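Local atomic coordinates of endo-1,3-beta-glucanase, family GH16 (Zobellia galactanivorans, PDB entry 4CRQ), a protein that probably hydrolyses internal beta-1,3 linkages of laminarin, this chain being the GH16 catalytic module of a larger, modular laminarinase. Residues A[116-121]-A[159-164]; A[130-135]-A[166-171]; A[80-85]-A[96-101]; A[74-79]-A[193-198]. The protein carries 1 engineered substitution. One frame throughout, in Å; residues are numbered along the deposited sequence.

Contact 1 (A[116-121]-A[159-164]). Engineered in segment 116-121: Ser120 (natural residue Glu).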
# COMPACT_ATOMS: atom_id res chain seq x y z
N ILE A 116 -1.96 5.55 -5.88
CA ILE A 116 -0.69 6.07 -5.36
C ILE A 116 -0.09 4.98 -4.49
O ILE A 116 -0.64 4.67 -3.43
CB ILE A 116 -0.83 7.38 -4.53
CG1 ILE A 116 -1.62 8.47 -5.31
CG2 ILE A 116 0.57 7.89 -4.08
CD1 ILE A 116 -1.95 9.71 -4.48
N ASP A 117 1.00 4.37 -4.95
CA ASP A 117 1.74 3.39 -4.16
C ASP A 117 2.80 4.15 -3.37
O ASP A 117 3.79 4.60 -3.95
CB ASP A 117 2.36 2.30 -5.05
CG ASP A 117 1.31 1.57 -5.88
OD1 ASP A 117 0.22 1.27 -5.36
OD2 ASP A 117 1.56 1.27 -7.07
N ILE A 118 2.59 4.28 -2.05
CA ILE A 118 3.50 5.04 -1.19
C ILE A 118 4.76 4.21 -0.93
O ILE A 118 5.89 4.71 -1.03
CB ILE A 118 2.80 5.47 0.12
CG1 ILE A 118 1.56 6.30 -0.25
CG2 ILE A 118 3.78 6.23 1.02
CD1 ILE A 118 0.70 6.63 0.94
N MET A 119 4.56 2.94 -0.60
CA MET A 119 5.65 2.01 -0.42
C MET A 119 5.22 0.65 -0.97
O MET A 119 4.11 0.20 -0.66
CB MET A 119 6.02 1.88 1.07
CG MET A 119 7.16 0.88 1.39
SD MET A 119 6.74 -0.89 1.29
CE MET A 119 5.50 -1.06 2.58
N SER A 120 6.07 0.02 -1.79
CA SER A 120 5.90 -1.42 -2.07
C SER A 120 7.32 -2.03 -2.09
O SER A 120 8.31 -1.34 -2.35
CB SER A 120 5.11 -1.70 -3.34
OG SER A 120 5.78 -1.19 -4.46
N ARG A 121 7.40 -3.32 -1.78
CA ARG A 121 8.67 -4.03 -1.81
C ARG A 121 8.39 -5.46 -2.23
O ARG A 121 7.31 -5.97 -1.97
CB ARG A 121 9.32 -4.02 -0.41
CG ARG A 121 10.70 -4.69 -0.37
CD ARG A 121 11.12 -4.93 1.05
NE ARG A 121 12.44 -5.54 1.12
CZ ARG A 121 12.84 -6.38 2.08
NH1 ARG A 121 12.00 -6.72 3.06
NH2 ARG A 121 14.08 -6.86 2.04
N TYR A 159 7.63 5.85 5.66
CA TYR A 159 7.32 5.89 4.23
C TYR A 159 6.24 6.93 4.03
O TYR A 159 5.19 6.85 4.70
CB TYR A 159 6.82 4.54 3.76
CG TYR A 159 7.88 3.47 3.95
CD1 TYR A 159 8.92 3.32 3.00
CD2 TYR A 159 7.88 2.61 5.08
CE1 TYR A 159 9.90 2.36 3.16
CE2 TYR A 159 8.87 1.63 5.25
CZ TYR A 159 9.88 1.50 4.28
OH TYR A 159 10.89 0.56 4.37
N SER A 160 6.45 7.92 3.13
CA SER A 160 5.43 8.96 2.98
C SER A 160 5.36 9.47 1.55
O SER A 160 6.31 9.30 0.77
CB SER A 160 5.73 10.13 3.94
OG SER A 160 6.95 10.76 3.56
N VAL A 161 4.24 10.11 1.24
CA VAL A 161 4.11 10.92 0.05
C VAL A 161 3.62 12.28 0.46
O VAL A 161 2.81 12.37 1.40
CB VAL A 161 3.14 10.35 -1.03
CG1 VAL A 161 3.76 9.14 -1.69
CG2 VAL A 161 1.72 10.09 -0.47
N GLU A 162 4.09 13.33 -0.21
CA GLU A 162 3.49 14.66 -0.10
C GLU A 162 2.76 14.90 -1.42
O GLU A 162 3.38 14.88 -2.49
CB GLU A 162 4.51 15.76 0.15
CG GLU A 162 5.05 15.77 1.56
CD GLU A 162 6.15 16.79 1.78
OE1 GLU A 162 6.57 17.51 0.84
OE2 GLU A 162 6.60 16.87 2.93
N TRP A 163 1.45 15.10 -1.32
CA TRP A 163 0.57 15.23 -2.46
C TRP A 163 -0.15 16.55 -2.42
O TRP A 163 -0.86 16.79 -1.47
CB TRP A 163 -0.37 14.03 -2.41
CG TRP A 163 -1.59 14.01 -3.29
CD1 TRP A 163 -1.75 14.55 -4.58
CD2 TRP A 163 -2.86 13.38 -2.97
NE1 TRP A 163 -3.02 14.30 -5.06
CE2 TRP A 163 -3.74 13.60 -4.14
CE3 TRP A 163 -3.35 12.67 -1.87
CZ2 TRP A 163 -5.05 13.13 -4.17
CZ3 TRP A 163 -4.68 12.20 -1.91
CH2 TRP A 163 -5.51 12.43 -3.04
N ASP A 164 0.03 17.40 -3.43
CA ASP A 164 -0.72 18.66 -3.53
C ASP A 164 -1.37 18.73 -4.92
O ASP A 164 -1.31 17.76 -5.70
CB ASP A 164 0.18 19.87 -3.22
CG ASP A 164 1.33 20.03 -4.18
OD1 ASP A 164 1.30 19.61 -5.36
OD2 ASP A 164 2.31 20.60 -3.68

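Contact 2 (A[130-135]-A[166-171])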
# COMPACT_ATOMS: atom_id res chain seq x y z
N GLY A 130 7.97 3.55 -5.09
CA GLY A 130 6.92 4.57 -5.04
C GLY A 130 6.46 4.75 -6.47
O GLY A 130 7.28 5.04 -7.35
N THR A 131 5.15 4.59 -6.70
CA THR A 131 4.61 4.55 -8.06
C THR A 131 3.21 5.14 -8.12
O THR A 131 2.49 5.15 -7.11
CB THR A 131 4.54 3.04 -8.53
OG1 THR A 131 5.68 2.30 -8.04
CG2 THR A 131 4.45 2.86 -10.08
N ILE A 132 2.83 5.67 -9.29
CA ILE A 132 1.42 5.99 -9.58
C ILE A 132 0.97 5.13 -10.78
O ILE A 132 1.79 4.81 -11.66
CB ILE A 132 1.08 7.49 -9.84
CG1 ILE A 132 2.00 8.12 -10.91
CG2 ILE A 132 1.09 8.24 -8.50
CD1 ILE A 132 1.44 9.39 -11.50
N HIS A 133 -0.31 4.78 -10.78
CA HIS A 133 -0.97 4.10 -11.90
C HIS A 133 -2.21 4.88 -12.23
O HIS A 133 -2.93 5.32 -11.32
CB HIS A 133 -1.31 2.64 -11.59
CG HIS A 133 -0.10 1.76 -11.37
ND1 HIS A 133 0.46 1.56 -10.15
CD2 HIS A 133 0.65 1.00 -12.27
CE1 HIS A 133 1.51 0.72 -10.27
NE2 HIS A 133 1.63 0.38 -11.57
N TRP A 134 -2.49 5.07 -13.53
CA TRP A 134 -3.68 5.83 -13.94
C TRP A 134 -4.05 5.49 -15.37
O TRP A 134 -3.32 4.72 -16.02
CB TRP A 134 -3.46 7.34 -13.72
CG TRP A 134 -2.55 8.06 -14.69
CD1 TRP A 134 -2.93 8.95 -15.70
CD2 TRP A 134 -1.08 7.98 -14.80
NE1 TRP A 134 -1.84 9.42 -16.39
CE2 TRP A 134 -0.70 8.88 -15.91
CE3 TRP A 134 -0.07 7.28 -14.11
CZ2 TRP A 134 0.65 9.06 -16.30
CZ3 TRP A 134 1.28 7.47 -14.51
CH2 TRP A 134 1.63 8.33 -15.58
N SER A 135 -5.17 6.04 -15.86
CA SER A 135 -5.57 5.92 -17.24
C SER A 135 -5.20 7.27 -17.89
O SER A 135 -5.74 8.31 -17.50
CB SER A 135 -7.08 5.61 -17.39
OG SER A 135 -7.46 5.40 -18.75
N ASN A 166 -0.36 20.15 -7.51
CA ASN A 166 0.65 20.19 -8.59
C ASN A 166 1.61 19.01 -8.70
O ASN A 166 2.18 18.79 -9.78
CB ASN A 166 1.48 21.47 -8.46
CG ASN A 166 0.65 22.72 -8.69
OD1 ASN A 166 -0.18 22.77 -9.60
ND2 ASN A 166 0.87 23.73 -7.86
N SER A 167 1.80 18.26 -7.62
CA SER A 167 2.78 17.18 -7.64
C SER A 167 2.53 16.12 -6.60
O SER A 167 1.77 16.36 -5.66
CB SER A 167 4.20 17.75 -7.39
OG SER A 167 4.28 18.33 -6.10
N ILE A 168 3.16 14.96 -6.77
CA ILE A 168 3.23 13.94 -5.69
C ILE A 168 4.73 13.73 -5.54
O ILE A 168 5.44 13.54 -6.54
CB ILE A 168 2.49 12.63 -6.00
CG1 ILE A 168 0.99 12.92 -6.21
CG2 ILE A 168 2.70 11.58 -4.90
CD1 ILE A 168 0.21 11.82 -6.91
N LYS A 169 5.19 13.74 -4.29
CA LYS A 169 6.59 13.48 -3.97
C LYS A 169 6.63 12.29 -3.02
O LYS A 169 5.78 12.20 -2.12
CB LYS A 169 7.26 14.71 -3.34
CG LYS A 169 7.29 15.97 -4.20
CD LYS A 169 7.73 17.14 -3.34
CE LYS A 169 7.38 18.51 -3.92
NZ LYS A 169 8.49 19.11 -4.68
N TRP A 170 7.61 11.39 -3.19
CA TRP A 170 7.80 10.23 -2.31
C TRP A 170 9.05 10.37 -1.49
O TRP A 170 10.06 10.95 -1.95
CB TRP A 170 7.94 8.94 -3.12
CG TRP A 170 6.69 8.44 -3.79
CD1 TRP A 170 5.86 7.40 -3.38
CD2 TRP A 170 6.10 8.95 -5.03
NE1 TRP A 170 4.82 7.24 -4.25
CE2 TRP A 170 4.90 8.13 -5.27
CE3 TRP A 170 6.43 9.96 -5.95
CZ2 TRP A 170 4.08 8.34 -6.38
CZ3 TRP A 170 5.60 10.16 -7.06
CH2 TRP A 170 4.44 9.36 -7.27
N PHE A 171 9.00 9.82 -0.27
CA PHE A 171 10.10 9.88 0.69
C PHE A 171 10.22 8.59 1.47
O PHE A 171 9.21 7.91 1.73
CB PHE A 171 9.85 10.99 1.73
CG PHE A 171 9.53 12.36 1.13
CD1 PHE A 171 8.21 12.69 0.75
CD2 PHE A 171 10.54 13.32 0.95
CE1 PHE A 171 7.91 13.94 0.20
CE2 PHE A 171 10.24 14.58 0.39
CZ PHE A 171 8.92 14.89 0.02

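Contact 3 (A[80-85]-A[96-101]). With EDO (1,2-ethanediol), chain I.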
# COMPACT_ATOMS: atom_id res chain seq x y z
N GLY A 80 -2.39 15.83 0.83
CA GLY A 80 -1.84 15.70 2.17
C GLY A 80 -0.49 15.07 2.23
O GLY A 80 0.08 14.68 1.20
N LYS A 81 0.04 14.98 3.45
CA LYS A 81 1.27 14.21 3.70
C LYS A 81 0.70 12.91 4.30
O LYS A 81 0.10 12.96 5.39
CB LYS A 81 2.21 14.92 4.64
CG LYS A 81 3.41 14.10 5.02
CD LYS A 81 4.31 14.95 5.90
CE LYS A 81 5.39 14.08 6.52
NZ LYS A 81 6.28 14.85 7.44
N ILE A 82 0.86 11.78 3.61
CA ILE A 82 0.27 10.51 4.03
C ILE A 82 1.44 9.60 4.34
O ILE A 82 2.31 9.34 3.45
CB ILE A 82 -0.66 9.91 2.95
CG1 ILE A 82 -1.83 10.87 2.62
CG2 ILE A 82 -1.21 8.53 3.37
CD1 ILE A 82 -1.66 11.63 1.33
N GLU A 83 1.51 9.10 5.57
CA GLU A 83 2.69 8.35 5.98
C GLU A 83 2.44 7.23 6.96
O GLU A 83 1.39 7.17 7.62
CB GLU A 83 3.66 9.32 6.62
CG GLU A 83 3.30 9.92 7.97
CD GLU A 83 4.38 10.89 8.39
OE1 GLU A 83 5.57 10.65 8.11
OE2 GLU A 83 4.08 11.91 8.99
N ALA A 84 3.40 6.33 7.07
CA ALA A 84 3.31 5.22 8.00
C ALA A 84 4.71 4.85 8.44
O ALA A 84 5.70 5.02 7.68
CB ALA A 84 2.66 4.00 7.35
N ARG A 85 4.80 4.34 9.67
CA ARG A 85 6.07 3.89 10.26
C ARG A 85 5.98 2.36 10.23
O ARG A 85 5.17 1.77 10.93
CB ARG A 85 6.27 4.49 11.66
CG ARG A 85 7.56 4.04 12.34
CD ARG A 85 7.89 4.90 13.56
NE ARG A 85 9.22 4.53 14.07
CZ ARG A 85 9.45 3.55 14.94
NH1 ARG A 85 8.43 2.83 15.45
NH2 ARG A 85 10.70 3.29 15.33
N PRO A 96 4.69 -6.70 0.46
CA PRO A 96 3.95 -5.76 1.28
C PRO A 96 3.72 -4.44 0.53
O PRO A 96 4.50 -4.08 -0.38
CB PRO A 96 4.91 -5.51 2.45
CG PRO A 96 6.29 -5.61 1.81
CD PRO A 96 6.13 -6.79 0.89
N ALA A 97 2.65 -3.72 0.90
CA ALA A 97 2.39 -2.41 0.28
C ALA A 97 1.57 -1.49 1.17
O ALA A 97 0.77 -1.98 1.97
CB ALA A 97 1.69 -2.57 -1.08
N PHE A 98 1.78 -0.18 1.00
CA PHE A 98 1.07 0.88 1.69
C PHE A 98 0.71 1.80 0.54
O PHE A 98 1.60 2.33 -0.13
CB PHE A 98 2.03 1.54 2.68
CG PHE A 98 1.55 2.87 3.28
CD1 PHE A 98 0.21 3.12 3.70
CD2 PHE A 98 2.51 3.90 3.49
CE1 PHE A 98 -0.15 4.36 4.28
CE2 PHE A 98 2.16 5.13 4.05
CZ PHE A 98 0.82 5.36 4.44
N TRP A 99 -0.59 1.99 0.30
CA TRP A 99 -1.03 2.65 -0.93
C TRP A 99 -2.37 3.30 -0.86
O TRP A 99 -2.99 3.29 0.21
CB TRP A 99 -0.93 1.66 -2.09
CG TRP A 99 -1.61 0.31 -1.92
CD1 TRP A 99 -1.43 -0.64 -0.91
CD2 TRP A 99 -2.57 -0.28 -2.84
NE1 TRP A 99 -2.21 -1.75 -1.14
CE2 TRP A 99 -2.93 -1.60 -2.28
CE3 TRP A 99 -3.17 0.13 -4.03
CZ2 TRP A 99 -3.84 -2.44 -2.92
CZ3 TRP A 99 -4.07 -0.72 -4.66
CH2 TRP A 99 -4.40 -1.98 -4.12
N MET A 100 -2.83 3.87 -1.97
CA MET A 100 -4.09 4.63 -1.98
C MET A 100 -4.77 4.43 -3.31
O MET A 100 -4.11 4.27 -4.34
CB MET A 100 -3.82 6.14 -1.81
CG MET A 100 -2.97 6.49 -0.58
SD MET A 100 -2.72 8.27 -0.39
CE MET A 100 -4.29 8.75 0.34
N LEU A 101 -6.10 4.44 -3.30
CA LEU A 101 -6.91 4.35 -4.53
C LEU A 101 -7.98 5.43 -4.55
O LEU A 101 -8.49 5.79 -3.48
CB LEU A 101 -7.60 2.98 -4.61
CG LEU A 101 -6.75 1.75 -5.01
CD1 LEU A 101 -7.47 0.46 -4.66
CD2 LEU A 101 -6.35 1.77 -6.47
C1 EDO I . 4.07 16.96 9.54
O1 EDO I . 5.08 15.98 9.32
C2 EDO I . 4.33 17.70 10.84
O2 EDO I . 5.58 18.37 10.70

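Contact 4 (A[74-79]-A[193-198])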
# COMPACT_ATOMS: atom_id res chain seq x y z
N ARG A 74 -14.93 5.11 4.79
CA ARG A 74 -14.75 5.58 6.18
C ARG A 74 -13.84 6.78 6.26
O ARG A 74 -14.15 7.73 7.01
CB ARG A 74 -14.29 4.45 7.11
CG ARG A 74 -15.26 3.28 7.04
CD ARG A 74 -15.08 2.25 8.10
NE ARG A 74 -16.08 1.18 7.97
CZ ARG A 74 -16.15 0.14 8.80
NH1 ARG A 74 -15.29 0.04 9.82
NH2 ARG A 74 -17.08 -0.79 8.62
N LYS A 75 -12.73 6.77 5.50
CA LYS A 75 -11.80 7.88 5.59
C LYS A 75 -11.15 8.07 4.25
O LYS A 75 -10.61 7.12 3.70
CB LYS A 75 -10.79 7.58 6.71
CG LYS A 75 -10.06 8.75 7.30
CD LYS A 75 -10.87 9.87 7.91
CE LYS A 75 -11.75 9.54 9.11
NZ LYS A 75 -12.17 10.86 9.71
N SER A 76 -11.22 9.28 3.70
CA SER A 76 -10.57 9.54 2.41
C SER A 76 -10.09 10.99 2.42
O SER A 76 -10.60 11.85 3.19
CB SER A 76 -11.47 9.22 1.20
OG SER A 76 -12.66 9.98 1.28
N PHE A 77 -9.09 11.24 1.57
CA PHE A 77 -8.33 12.49 1.58
C PHE A 77 -8.10 13.00 0.20
O PHE A 77 -7.81 12.21 -0.70
CB PHE A 77 -6.94 12.26 2.27
CG PHE A 77 -7.07 11.60 3.61
CD1 PHE A 77 -7.41 12.36 4.78
CD2 PHE A 77 -6.94 10.19 3.73
CE1 PHE A 77 -7.56 11.72 6.01
CE2 PHE A 77 -7.10 9.56 4.96
CZ PHE A 77 -7.42 10.32 6.10
N LYS A 78 -8.21 14.32 0.05
CA LYS A 78 -7.80 15.00 -1.18
C LYS A 78 -6.61 15.87 -0.79
O LYS A 78 -6.77 16.88 -0.13
CB LYS A 78 -8.93 15.81 -1.80
CG LYS A 78 -8.53 16.55 -3.08
CD LYS A 78 -9.75 17.30 -3.61
CE LYS A 78 -9.34 18.35 -4.61
NZ LYS A 78 -10.52 18.82 -5.39
N TYR A 79 -5.40 15.44 -1.20
CA TYR A 79 -4.10 16.06 -0.86
C TYR A 79 -3.68 15.72 0.57
O TYR A 79 -4.52 15.37 1.39
CB TYR A 79 -4.03 17.59 -1.09
CG TYR A 79 -4.65 18.03 -2.40
CD1 TYR A 79 -4.32 17.39 -3.62
CD2 TYR A 79 -5.54 19.11 -2.42
CE1 TYR A 79 -4.89 17.79 -4.81
CE2 TYR A 79 -6.11 19.53 -3.62
CZ TYR A 79 -5.78 18.87 -4.80
OH TYR A 79 -6.36 19.32 -5.92
N GLN A 193 -6.73 14.72 -8.62
CA GLN A 193 -7.36 15.88 -7.99
C GLN A 193 -8.64 15.50 -7.24
O GLN A 193 -9.48 16.34 -6.96
CB GLN A 193 -7.68 16.95 -9.04
CG GLN A 193 -6.51 17.36 -9.90
CD GLN A 193 -5.47 18.15 -9.15
OE1 GLN A 193 -5.78 18.85 -8.20
NE2 GLN A 193 -4.24 18.05 -9.60
N ASN A 194 -8.77 14.22 -6.90
CA ASN A 194 -9.95 13.69 -6.23
C ASN A 194 -9.58 13.07 -4.88
O ASN A 194 -8.39 13.00 -4.53
CB ASN A 194 -10.64 12.66 -7.14
CG ASN A 194 -11.17 13.25 -8.45
OD1 ASN A 194 -11.09 12.61 -9.52
ND2 ASN A 194 -11.74 14.45 -8.39
N GLU A 195 -10.59 12.62 -4.11
CA GLU A 195 -10.35 11.97 -2.82
C GLU A 195 -9.91 10.52 -3.01
O GLU A 195 -10.45 9.81 -3.87
CB GLU A 195 -11.57 12.02 -1.89
CG GLU A 195 -11.88 13.43 -1.43
CD GLU A 195 -12.75 13.49 -0.19
OE1 GLU A 195 -12.93 12.49 0.52
OE2 GLU A 195 -13.25 14.58 0.10
N PHE A 196 -8.95 10.10 -2.20
CA PHE A 196 -8.40 8.74 -2.22
C PHE A 196 -8.49 8.11 -0.83
O PHE A 196 -8.32 8.82 0.17
CB PHE A 196 -6.90 8.73 -2.64
CG PHE A 196 -6.63 8.89 -4.14
CD1 PHE A 196 -7.13 9.97 -4.89
CD2 PHE A 196 -5.81 7.95 -4.79
CE1 PHE A 196 -6.85 10.07 -6.26
CE2 PHE A 196 -5.52 8.05 -6.14
CZ PHE A 196 -6.04 9.11 -6.89
N PHE A 197 -8.73 6.80 -0.74
CA PHE A 197 -8.70 6.07 0.54
C PHE A 197 -7.36 5.31 0.65
O PHE A 197 -6.64 5.15 -0.36
CB PHE A 197 -9.92 5.15 0.72
CG PHE A 197 -10.08 4.09 -0.35
CD1 PHE A 197 -9.45 2.82 -0.22
CD2 PHE A 197 -10.88 4.33 -1.49
CE1 PHE A 197 -9.61 1.83 -1.20
CE2 PHE A 197 -11.03 3.34 -2.49
CZ PHE A 197 -10.39 2.09 -2.33
N ILE A 198 -7.01 4.84 1.85
CA ILE A 198 -5.73 4.17 2.13
C ILE A 198 -5.88 2.64 2.22
O ILE A 198 -6.94 2.16 2.71
CB ILE A 198 -5.16 4.73 3.45
CG1 ILE A 198 -4.82 6.23 3.28
CG2 ILE A 198 -3.88 3.98 3.90
CD1 ILE A 198 -4.53 6.99 4.57

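Contact 1 (A[116-121]-A[159-164])
Two aromatic rings, those of Tyr159 and Trp163, are each met on one face by an aliphatic chain from residues 116-121. Over the Tyr159 ring lies CG of Met119, 3.4 Å from Tyr159 CD1 and displaced toward the rim. This CH-pi contact is joined by a Met-aromatic one at longer range, with Met119 SD 4.9 Å from the ring centroid and almost straight above it. CG of Met119 stands anti to its own backbone N (chi1 178°), and two further bends in the chain keep the thioether folded above the phenol. At the other end, Ile116 CD1 sits over the centre of the six-membered ring of Trp163, 4.2 Å from its centroid, while the indole NE1 of Trp163 is hydrogen-bonded to the carbonyl O of Phe192. Between the rings the packing is apolar and partly against backbone. Ile118 CG1 touches Val161 CG2 at 3.8 Å, the two side chains crossing at about a right angle, and Ile118 CG2 presses on the backbone of Ser160, 3.6 Å from its carbonyl carbon. A serine in place of Tyr159 would probably leave the thioether of Met119 without its aromatic partner, with a gap beneath it. No hydrogen bond crosses the interface, which illustrates how two beta layers are joined by packing alone, side chain on side chain and, at Ser160, side chain on backbone. Ile118 and Met119 both face Phe98, forming a classic beta bulge against strand 94-102, while strand 156-163 lies between strands 80-87 and 167-172 in the opposing layer.

Contact 2 (A[130-135]-A[166-171])
Trp170 lays its indole under the backbone of Gly130, whose CA stands over the five-membered ring, 3.4 Å from Trp170 CD1. The absence of a side chain matters here, since a CB would point at the indole and run into CD1. Ile168 CG2, two residues back on the same strand as the tryptophan, occupies the opposite face, 3.6 Å above the plane. The edge of the benzo ring is met by Ile132 CG2, 3.7 Å from Trp170 CZ2 and close to the ring plane. That methyl lies anti to the carbonyl carbon of Ile132, a rotation that also brings it within 4.0 Å of Ile168 CD1. The indole NE1 donates to the carbonyl O of Asp117, which helps to fix the turn of the ring. A leucine in place of Trp170 would probably cost that carbonyl its indole donor and open a gap beneath Gly130. The strands run roughly antiparallel, 150° apart, their axes 8.1 Å from each other at closest approach, so the indole and isoleucines span the space while the backbone of Gly130 and Thr131 packs against the ring. Strand 127-135 is flanked by strands 115-117 and 141-149, strand 167-172 by 156-163 and 175-181.

Contact 3 (A[80-85]-A[96-101])
Phe98 and Ala84 make the tight part of this contact. The methyl CB of Ala84 lies over one face of the phenyl ring, 3.5 Å from Phe98 CE2 and offset toward the rim. The same ring reaches the backbone of residues 80-85, with Phe98 CZ 3.5 Å from the carbonyl carbon of Glu83 and the N of Glu83 at the ring edge. Phe98 CG is anti to the backbone N (chi1 167°), which carries the ring across the space between the strands. Next to it the packing is easier: Ile82 and Met100 reach toward each other tip to tip, Ile82 CD1 lying 3.9 Å from Met100 SD, while Ile82 CG2 meets Phe98 CZ at the same separation. Residues on the reverse face of strand 80-87 behave differently. The extended Lys81 donates from NZ to O1 of a 1,2-ethanediol, probably from the crystallisation liquor, at 2.5 Å, and its ion pair with Glu83 is long. Arg85 forms a salt bridge with Asp225, a calcium ligand, and a cation-pi contact with Tyr156. Apolar side chains thus face the opposing strand, while the charged ones lie on the reverse face, not all of them open to solvent. With axes 8.7 Å apart and no hydrogen bond crossing, the two strands belong to opposing layers of a sandwich, as expected for the beta-jelly-roll of GH16 enzymes, in the concanavalin clan.

Contact 4 (A[74-79]-A[193-198])
Ser76 OG donates to Glu195 OE1 at 2.6 Å, meeting the carboxylate oxygen nearly along its C-O axis, and Asn103 ND2 supplies a second partner to the hydroxyl. At the other end Tyr79 OH approaches Gln193 OE1 at 2.4 Å, a hydrogen bond so short that its exact length is doubtful. The amide oxygen lies at the edge of the tyrosine ring and in its plane, although the two flat groups are turned 63° from each other; Gln193 NE2 is bound in turn to the carbonyl of Ala165. Between these side-chain links, Phe77 and Phe196 form a single antiparallel hydrogen-bonded bridge: Phe77 N reaches Phe196 O at 2.9 Å, and Phe196 N reaches Phe77 O at 2.8 Å. Lys78, fully extended from a CG anti to its backbone N (chi1 179°), runs along residues 193-195, its NZ giving only a weak bond to Gln193 O, its CB 3.8 Å from Glu195 CG. The same chain places Lys78 CG over the centre of the Tyr79 ring. Apolar packing lies beyond, where Phe77 CE2 touches Ile198 CD1 at 3.7 Å, the two side chains beside Val229 of strand 220-231. Phe196 and Tyr79 each meet Trp163 edge-to-face. Asn194 O is buried here without a polar partner in the model. The loop before strand 80-87 is thus pinned to residues 193-198 by paired backbone bonds and by polar side chains beside them, with the aromatic and aliphatic packing of Phe77 and Ile198 on the inner side.

Contacts 1, 2 and 3 are core contacts, joining opposing layers through apolar packing, mostly of side chains, without a single hydrogen bond across them; contact 4 is partly exposed and relies on backbone and side-chain hydrogen bonds. Contacts 1 and 2 use neighbouring strands on both sides, 115-117 beside 127-135 and 156-163 beside 167-172, and Val161 packs on Trp170 where they meet. Contact 3 continues the same interior, since strand 94-102 pairs with 115-117 and 119-120. Contact 4 joins it nearer the surface, where Leu101 bonds to Phe197, and reaches contact 1 through Trp163. Contacts 2 and 4 do not touch.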